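Local coordinates for peptide ABC transporter, peptide-binding protein (Enterococcus faecalis, PDB 3O6P) that probably binds peptides for uptake by an ABC transporter, and is represented here by one piece of the longer protein, at residues A[52-57]-A[211-216]; A[98-103]-A[128-133]. One frame throughout, in Å; residues are numbered along the deposited sequence.

Contact 1. Residues A[52-57]-A[211-216]; sequences GLVPAD and NAEKTI
Glu213 OE2 is gripped by the amide of Leu53 and by a water, while OE1 of the same carboxylate takes the next amide, that of Val54. Two successive N-H groups of a loop are thus bound by one carboxylate from helix 202-218, in a piece of a family 5 solute-binding protein where the loop follows helix 35-43. The Leu53 N to Glu213 OE2 bond (2.9 Å) uses the syn lone pair; the Val54 N to Glu213 OE1 bond (3.0 Å) also arrives on the syn side, but 24° out of the carboxylate plane. Glu213 leaves the helix with CG opposite its backbone N (chi1 169°), then bends at chi2 (83°), which carries the carboxylate across to the loop. The carboxylate is buried and probably ionised, and the two amides and the water would stabilise it; Phe68, Ala72 and Leu168 touch the same side chain. Beside the polar pairing, Leu53 CD2 lies 4.4 Å from Ile216 CG2, a light apolar touch. Val54 CG2, beside its own backbone N, rests 3.3 Å from Glu213 OE1. The water bridges the two segments, donating to Val54 O at 2.7 Å and to Glu213 OE2 at 2.8 Å.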
loop_
_atom_site.group_PDB
_atom_site.type_symbol
_atom_site.label_atom_id
_atom_site.label_comp_id
_atom_site.label_asym_id
_atom_site.label_seq_id
_atom_site.Cartn_x
_atom_site.Cartn_y
_atom_site.Cartn_z
ATOM N N GLY A 52 6.234 1.813 6.202
ATOM C CA GLY A 52 5.717 2.344 4.924
ATOM C C GLY A 52 5.700 1.213 3.922
ATOM O O GLY A 52 5.258 0.085 4.218
ATOM N N LEU A 53 6.166 1.513 2.716
ATOM C CA LEU A 53 6.228 0.519 1.665
ATOM C C LEU A 53 7.553 -0.221 1.727
ATOM O O LEU A 53 7.583 -1.454 1.767
ATOM C CB LEU A 53 6.037 1.183 0.296
ATOM C CG LEU A 53 6.259 0.258 -0.901
ATOM C CD1 LEU A 53 5.259 -0.919 -0.873
ATOM C CD2 LEU A 53 6.170 1.012 -2.235
ATOM N N VAL A 54 8.652 0.510 1.711
ATOM C CA VAL A 54 9.969 -0.166 1.749
ATOM C C VAL A 54 10.164 -0.707 3.175
ATOM O O VAL A 54 9.963 0.044 4.143
ATOM C CB VAL A 54 11.087 0.841 1.406
ATOM C CG1 VAL A 54 12.476 0.233 1.646
ATOM C CG2 VAL A 54 10.960 1.297 -0.050
ATOM N N PRO A 55 10.527 -2.001 3.322
ATOM C CA PRO A 55 10.746 -2.546 4.681
ATOM C C PRO A 55 11.814 -1.809 5.466
ATOM O O PRO A 55 12.779 -1.303 4.885
ATOM C CB PRO A 55 11.229 -3.976 4.412
ATOM C CG PRO A 55 10.590 -4.313 3.133
ATOM C CD PRO A 55 10.612 -3.066 2.310
ATOM N N ALA A 56 11.625 -1.768 6.779
ATOM C CA ALA A 56 12.614 -1.273 7.737
ATOM C C ALA A 56 13.741 -2.276 7.927
ATOM O O ALA A 56 13.554 -3.470 7.717
ATOM C CB ALA A 56 11.939 -0.992 9.077
ATOM N N ASP A 57 14.898 -1.782 8.359
ATOM C CA ASP A 57 16.084 -2.612 8.637
ATOM C C ASP A 57 16.550 -3.366 7.411
ATOM O O ASP A 57 17.063 -4.480 7.531
ATOM C CB ASP A 57 15.833 -3.612 9.776
ATOM C CG ASP A 57 15.415 -2.946 11.062
ATOM O OD1 ASP A 57 15.941 -1.860 11.377
ATOM O OD2 ASP A 57 14.552 -3.517 11.767
ATOM N N ASN A 211 12.283 10.334 -1.632
ATOM C CA ASN A 211 11.184 11.134 -2.124
ATOM C C ASN A 211 10.056 10.309 -2.743
ATOM O O ASN A 211 8.870 10.651 -2.559
ATOM C CB ASN A 211 11.681 12.231 -3.076
ATOM C CG ASN A 211 12.245 13.421 -2.332
ATOM O OD1 ASN A 211 11.672 13.859 -1.337
ATOM N ND2 ASN A 211 13.372 13.964 -2.821
ATOM N N ALA A 212 10.422 9.228 -3.437
ATOM C CA ALA A 212 9.423 8.294 -3.972
ATOM C C ALA A 212 8.607 7.670 -2.846
ATOM O O ALA A 212 7.363 7.698 -2.866
ATOM C CB ALA A 212 10.074 7.208 -4.820
ATOM N N GLU A 213 9.297 7.132 -1.837
ATOM C CA GLU A 213 8.584 6.543 -0.676
ATOM C C GLU A 213 7.652 7.578 -0.047
ATOM O O GLU A 213 6.500 7.281 0.229
ATOM C CB GLU A 213 9.607 6.040 0.367
ATOM C CG GLU A 213 9.022 5.651 1.741
ATOM C CD GLU A 213 8.429 4.238 1.845
ATOM O OE1 GLU A 213 8.624 3.390 0.948
ATOM O OE2 GLU A 213 7.771 3.972 2.877
ATOM N N LYS A 214 8.158 8.775 0.216
ATOM C CA LYS A 214 7.338 9.808 0.884
ATOM C C LYS A 214 6.176 10.226 -0.002
ATOM O O LYS A 214 5.118 10.627 0.498
ATOM C CB LYS A 214 8.173 11.017 1.297
ATOM C CG LYS A 214 9.203 10.676 2.383
ATOM C CD LYS A 214 9.842 11.877 3.016
ATOM C CE LYS A 214 10.875 12.520 2.197
ATOM N NZ LYS A 214 11.543 13.612 3.047
ATOM N N THR A 215 6.356 10.144 -1.321
ATOM C CA THR A 215 5.259 10.549 -2.217
ATOM C C THR A 215 4.105 9.536 -2.187
ATOM O O THR A 215 2.951 9.910 -1.982
ATOM C CB THR A 215 5.765 10.715 -3.652
ATOM O OG1 THR A 215 6.770 11.749 -3.671
ATOM C CG2 THR A 215 4.613 11.115 -4.595
ATOM N N ILE A 216 4.421 8.264 -2.359
ATOM C CA ILE A 216 3.359 7.243 -2.367
ATOM C C ILE A 216 2.712 7.083 -0.996
ATOM O O ILE A 216 1.510 6.856 -0.909
ATOM C CB ILE A 216 3.825 5.898 -2.974
ATOM C CG1 ILE A 216 2.618 4.987 -3.242
ATOM C CG2 ILE A 216 4.916 5.237 -2.122
ATOM C CD1 ILE A 216 2.975 3.768 -4.084
HETATM O O HOH W 1 9.400 2.654 4.744
#

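Contact 2. Residues A[98-103]-A[128-133]. With NA (sodium ion), chain B.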
loop_
_atom_site.group_PDB
_atom_site.type_symbol
_atom_site.label_atom_id
_atom_site.label_comp_id
_atom_site.label_asym_id
_atom_site.label_seq_id
_atom_site.Cartn_x
_atom_site.Cartn_y
_atom_site.Cartn_z
ATOM N N THR A 98 -22.105 6.384 -0.635
ATOM C CA THR A 98 -22.028 4.981 -0.265
ATOM C C THR A 98 -20.867 4.375 -1.026
ATOM O O THR A 98 -20.458 4.923 -2.065
ATOM C CB THR A 98 -23.349 4.234 -0.643
ATOM O OG1 THR A 98 -23.261 2.882 -0.258
ATOM C CG2 THR A 98 -23.627 4.269 -2.150
ATOM N N LEU A 99 -20.327 3.264 -0.522
ATOM C CA LEU A 99 -19.322 2.525 -1.264
ATOM C C LEU A 99 -19.485 1.040 -0.948
ATOM O O LEU A 99 -19.632 0.691 0.218
ATOM C CB LEU A 99 -17.922 2.997 -0.829
ATOM C CG LEU A 99 -16.731 2.252 -1.433
ATOM C CD1 LEU A 99 -16.756 2.377 -2.965
ATOM C CD2 LEU A 99 -15.418 2.761 -0.836
ATOM N N THR A 100 -19.463 0.184 -1.972
ATOM C CA THR A 100 -19.416 -1.260 -1.774
ATOM C C THR A 100 -18.156 -1.709 -2.480
ATOM O O THR A 100 -17.932 -1.402 -3.660
ATOM C CB THR A 100 -20.665 -1.996 -2.328
ATOM O OG1 THR A 100 -21.806 -1.591 -1.572
ATOM C CG2 THR A 100 -20.515 -3.510 -2.185
HETATM N N MSE A 101 -17.271 -2.334 -1.715
HETATM C CA MSE A 101 -15.967 -2.717 -2.263
HETATM C C MSE A 101 -15.618 -4.138 -1.905
HETATM O O MSE A 101 -15.863 -4.577 -0.787
HETATM C CB MSE A 101 -14.874 -1.773 -1.773
HETATM C CG MSE A 101 -14.708 -1.734 -0.264
HETATM SE SE MSE A 101 -13.245 -0.541 0.281
HETATM C CE MSE A 101 -11.784 -1.616 -0.358
ATOM N N ASP A 102 -15.017 -4.845 -2.855
ATOM C CA ASP A 102 -14.589 -6.210 -2.637
ATOM C C ASP A 102 -13.077 -6.240 -2.435
ATOM O O ASP A 102 -12.352 -5.540 -3.131
ATOM C CB ASP A 102 -14.957 -7.063 -3.862
ATOM C CG ASP A 102 -14.666 -8.527 -3.652
ATOM O OD1 ASP A 102 -15.329 -9.150 -2.798
ATOM O OD2 ASP A 102 -13.793 -9.066 -4.370
ATOM N N ILE A 103 -12.594 -7.064 -1.511
ATOM C CA ILE A 103 -11.150 -7.263 -1.380
ATOM C C ILE A 103 -10.801 -8.671 -1.878
ATOM O O ILE A 103 -11.208 -9.671 -1.281
ATOM C CB ILE A 103 -10.637 -7.124 0.080
ATOM C CG1 ILE A 103 -11.141 -5.840 0.727
ATOM C CG2 ILE A 103 -9.076 -7.197 0.117
ATOM C CD1 ILE A 103 -10.822 -5.767 2.219
ATOM N N GLY A 128 -21.646 3.731 5.766
ATOM C CA GLY A 128 -21.986 3.801 4.346
ATOM C C GLY A 128 -21.020 3.018 3.469
ATOM O O GLY A 128 -21.180 2.972 2.236
ATOM N N VAL A 129 -20.026 2.393 4.091
ATOM C CA VAL A 129 -19.118 1.501 3.337
ATOM C C VAL A 129 -19.395 0.034 3.690
ATOM O O VAL A 129 -19.430 -0.333 4.879
ATOM C CB VAL A 129 -17.649 1.833 3.588
ATOM C CG1 VAL A 129 -16.726 0.901 2.761
ATOM C CG2 VAL A 129 -17.334 3.293 3.232
ATOM N N LYS A 130 -19.589 -0.797 2.677
ATOM C CA LYS A 130 -19.784 -2.222 2.870
ATOM C C LYS A 130 -18.625 -2.894 2.185
ATOM O O LYS A 130 -18.229 -2.478 1.087
ATOM C CB LYS A 130 -21.091 -2.679 2.230
ATOM C CG LYS A 130 -21.226 -4.188 2.186
ATOM C CD LYS A 130 -22.606 -4.638 1.713
ATOM C CE LYS A 130 -22.686 -6.169 1.640
ATOM N NZ LYS A 130 -22.732 -6.768 2.997
ATOM N N VAL A 131 -18.053 -3.909 2.829
ATOM C CA VAL A 131 -16.870 -4.575 2.243
ATOM C C VAL A 131 -17.126 -6.059 2.155
ATOM O O VAL A 131 -17.514 -6.666 3.149
ATOM C CB VAL A 131 -15.603 -4.370 3.125
ATOM C CG1 VAL A 131 -14.398 -5.052 2.487
ATOM C CG2 VAL A 131 -15.310 -2.886 3.357
ATOM N N THR A 132 -16.879 -6.639 0.979
ATOM C CA THR A 132 -16.944 -8.091 0.784
ATOM C C THR A 132 -15.540 -8.621 0.552
ATOM O O THR A 132 -14.603 -7.851 0.335
ATOM C CB THR A 132 -17.838 -8.430 -0.430
ATOM O OG1 THR A 132 -17.284 -7.823 -1.600
ATOM C CG2 THR A 132 -19.253 -7.867 -0.210
ATOM N N VAL A 133 -15.397 -9.939 0.595
ATOM C CA VAL A 133 -14.092 -10.548 0.365
ATOM C C VAL A 133 -14.160 -11.665 -0.621
ATOM O O VAL A 133 -15.150 -12.406 -0.658
ATOM C CB VAL A 133 -13.441 -11.052 1.683
ATOM C CG1 VAL A 133 -13.198 -9.869 2.650
ATOM C CG2 VAL A 133 -14.270 -12.125 2.328
HETATM NA NA NA B . -19.894 0.633 7.317
HETATM O O HOH W 2 -17.103 -11.430 -2.869
HETATM O O HOH W 3 -22.120 1.271 6.722
HETATM O O HOH W 4 -20.170 1.617 9.656
HETATM O O HOH W 5 -21.165 -1.319 8.285
#
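Thr132 OG1 donates to Asp102 OD1 at 2.6 Å, a side-chain bond between neighbours on adjacent strands. The hydroxyl is set between the backbone N and carbonyl carbon of Thr132 (chi1 60°), and the carboxylate swings round from Asp102 with CG opposite its N (chi1 -174°), the two side chains crossing at about a right angle. OD1 receives the hydroxyl on its anti lone pair, away from OD2, which is held by Ser134 OG. A water donates to OD1 as well and reaches on to Val133 O. With three donors on one carboxylate, the aspartate is probably kept in its charged form.

On the same face, Thr100 and Lys130 run side by side, with Thr100 OG1 4.0 Å from Lys130 CB; the lysine then extends away from the strand. Strands 99-106 and 129-136 are the two strands of a right-handed beta-alpha-beta unit, joined by helix 109-125 and paired in parallel register from Leu99 with Val129 to Ile103 with Val133. Five backbone bonds tie them, among them Lys130 N to Leu99 O at 2.9 Å.

The other face is apolar. Met101, a selenomethionine, lies alongside Val131, CG to CG2 3.8 Å. Val131 presents its second methyl, CG1, to Ile103 CD1 at 3.7 Å, while Val129 CG2 meets Leu99 CB at 4.1 Å; Trp87 of helix 80-94 touches both Leu99 and Val129. At the edge, Val129 O binds the sodium ion at 2.7 Å, together with the carbonyls of Gln123 and Leu126 and three waters, one of which accepts from Gly128 N.

In the fold
Both segments of contact 2 fall within the 153 residues that separate the segments of contact 1. The two contacts flank the centre of the molecule, with their own centres about 27 Å apart and nearest atoms about 16 Å apart, so they do not touch. Contact 2 pairs strand 129-136, outermost in the mixed sheet, with strand 99-106, and so builds one border of the sheet through a local crossover. Contact 1 ties a loop to helix 202-218, which precedes strand 223-228 at the sheet's other border; Leu53 O also bonds Thr6 of strand 5-11, and Ala56 N bonds Gln227. It brings distant parts of the chain together, so the C-terminal part closes the fold of this piece.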